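Long-range contact in replication protein A (Methanococcus maripaludis, PDB 3E0E), which probably binds DNA, the chain here being one OB-fold domain of the longer protein: residues L59-V64 with V87-I92. Numbering follows the deposited sequence.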
loop_
_atom_site.group_PDB
_atom_site.type_symbol
_atom_site.label_atom_id
_atom_site.label_comp_id
_atom_site.label_asym_id
_atom_site.label_seq_id
_atom_site.Cartn_x
_atom_site.Cartn_y
_atom_site.Cartn_z
ATOM N N LEU A 59 11.287 -0.939 1.059
ATOM C CA LEU A 59 10.153 -0.741 0.169
ATOM C C LEU A 59 9.742 0.726 0.105
ATOM O O LEU A 59 8.965 1.121 -0.757
ATOM C CB LEU A 59 8.968 -1.605 0.603
ATOM C CG LEU A 59 9.155 -3.101 0.341
ATOM C CD1 LEU A 59 7.883 -3.840 0.719
ATOM C CD2 LEU A 59 9.483 -3.331 -1.129
ATOM N N ALA A 60 10.261 1.541 1.017
ATOM C CA ALA A 60 9.925 2.956 1.003
ATOM C C ALA A 60 10.574 3.621 -0.206
ATOM O O ALA A 60 10.225 4.741 -0.570
ATOM C CB ALA A 60 10.391 3.628 2.291
ATOM N N ASP A 61 11.529 2.929 -0.822
ATOM C CA ASP A 61 12.205 3.459 -1.998
ATOM C C ASP A 61 11.708 2.814 -3.284
ATOM O O ASP A 61 12.250 3.059 -4.364
ATOM C CB ASP A 61 13.718 3.281 -1.862
ATOM C CG ASP A 61 14.344 4.342 -0.978
ATOM O OD1 ASP A 61 15.280 4.018 -0.221
ATOM O OD2 ASP A 61 13.898 5.510 -1.047
ATOM N N PHE A 62 10.670 1.991 -3.168
ATOM C CA PHE A 62 10.091 1.337 -4.337
ATOM C C PHE A 62 9.556 2.413 -5.285
ATOM O O PHE A 62 8.875 3.345 -4.853
ATOM C CB PHE A 62 8.948 0.418 -3.911
ATOM C CG PHE A 62 8.379 -0.391 -5.035
ATOM C CD1 PHE A 62 9.015 -1.545 -5.467
ATOM C CD2 PHE A 62 7.211 0.010 -5.668
ATOM C CE1 PHE A 62 8.491 -2.294 -6.523
ATOM C CE2 PHE A 62 6.682 -0.726 -6.718
ATOM C CZ PHE A 62 7.321 -1.879 -7.146
ATOM N N GLU A 63 9.862 2.287 -6.572
ATOM C CA GLU A 63 9.406 3.269 -7.547
ATOM C C GLU A 63 7.920 3.119 -7.853
ATOM O O GLU A 63 7.510 2.241 -8.608
ATOM C CB GLU A 63 10.224 3.160 -8.842
ATOM C CG GLU A 63 10.212 1.779 -9.480
ATOM C CD GLU A 63 10.930 1.737 -10.819
ATOM O OE1 GLU A 63 12.159 1.965 -10.851
ATOM O OE2 GLU A 63 10.259 1.478 -11.842
ATOM N N VAL A 64 7.119 3.990 -7.249
ATOM C CA VAL A 64 5.674 3.997 -7.437
ATOM C C VAL A 64 5.256 5.421 -7.764
ATOM O O VAL A 64 5.790 6.375 -7.197
ATOM C CB VAL A 64 4.935 3.523 -6.162
ATOM C CG1 VAL A 64 3.565 4.182 -6.065
ATOM C CG2 VAL A 64 4.771 2.019 -6.200
ATOM N N VAL A 87 2.498 -3.042 4.097
ATOM C CA VAL A 87 2.967 -3.742 2.915
ATOM C C VAL A 87 4.127 -4.699 3.104
ATOM O O VAL A 87 5.182 -4.327 3.635
ATOM C CB VAL A 87 3.339 -2.739 1.802
ATOM C CG1 VAL A 87 3.668 -3.480 0.518
ATOM C CG2 VAL A 87 2.187 -1.779 1.577
ATOM N N ASP A 88 3.912 -5.938 2.669
ATOM C CA ASP A 88 4.930 -6.988 2.719
ATOM C C ASP A 88 5.593 -7.043 1.346
ATOM O O ASP A 88 6.800 -7.241 1.228
ATOM C CB ASP A 88 4.291 -8.348 3.014
ATOM C CG ASP A 88 3.799 -8.465 4.442
ATOM O OD1 ASP A 88 2.911 -9.302 4.693
ATOM O OD2 ASP A 88 4.310 -7.727 5.310
ATOM N N ASN A 89 4.788 -6.859 0.306
ATOM C CA ASN A 89 5.293 -6.896 -1.058
ATOM C C ASN A 89 4.446 -6.018 -1.967
ATOM O O ASN A 89 3.242 -5.868 -1.758
ATOM C CB ASN A 89 5.282 -8.336 -1.584
ATOM C CG ASN A 89 5.853 -8.450 -2.982
ATOM O OD1 ASN A 89 5.121 -8.643 -3.956
ATOM N ND2 ASN A 89 7.168 -8.318 -3.091
ATOM N N ILE A 90 5.090 -5.420 -2.963
ATOM C CA ILE A 90 4.389 -4.568 -3.913
ATOM C C ILE A 90 4.983 -4.723 -5.311
ATOM O O ILE A 90 6.198 -4.873 -5.477
ATOM C CB ILE A 90 4.433 -3.074 -3.477
ATOM C CG1 ILE A 90 3.653 -2.215 -4.478
ATOM C CG2 ILE A 90 5.878 -2.602 -3.329
ATOM C CD1 ILE A 90 3.390 -0.796 -3.985
ATOM N N GLY A 91 4.107 -4.718 -6.309
ATOM C CA GLY A 91 4.535 -4.839 -7.689
ATOM C C GLY A 91 3.609 -3.993 -8.526
ATOM O O GLY A 91 2.472 -3.749 -8.134
ATOM N N ILE A 92 4.078 -3.533 -9.678
ATOM C CA ILE A 92 3.246 -2.709 -10.541
ATOM C C ILE A 92 2.535 -3.558 -11.590
ATOM O O ILE A 92 3.171 -4.259 -12.380
ATOM C CB ILE A 92 4.093 -1.634 -11.252
ATOM C CG1 ILE A 92 4.780 -0.748 -10.212
ATOM C CG2 ILE A 92 3.215 -0.799 -12.168
ATOM C CD1 ILE A 92 5.772 0.217 -10.794
#
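Phe62 N donates a 3.1 Å hydrogen bond to Leu59 O at the end of a 3-10 segment that runs to Asp61. Both side chains point toward residues 87-92. No hydrogen bond crosses between the two segments; the contact is mainly apolar, with side-chain carbons also resting on backbone carbonyls. At its centre is a CH-pi contact. Ile90 CG2 sits over the middle of one face of the Phe62 ring, 3.7 Å from the centroid and only 10° off the ring normal. The ring reaches this methyl because Phe62 CG is anti to the backbone N (chi1 -175°). Ile92 CG1 meets the edge of the same ring, 4.0 Å from Phe62 CE2, and Ile92 CD1 comes 3.4 Å from Glu63 O. Val64 CG2 lies in the ring plane at an edge. The CG1 branch of Ile90 passes the ring near CE2 and ends with CD1 3.8 Å from Val64 CG2. Leu59 extends the patch toward the corner at Asp88. Its CD1 packs 3.6 Å from Asp88 O and 4.2 Å from Val87 CG1. Asp88 and Asn89 form a classic beta bulge opposite Ser73 of strand 69-78. Ile90 also rests on Leu42, Leu55 and Val72 of the OB-fold barrel. Lys40 NZ bonds to the carbonyl oxygens of Ala60 and Phe62. The loop between strands 49-56 and 69-78 is therefore joined to strand 89-92 by van der Waals and CH-pi contact, partly open to solvent.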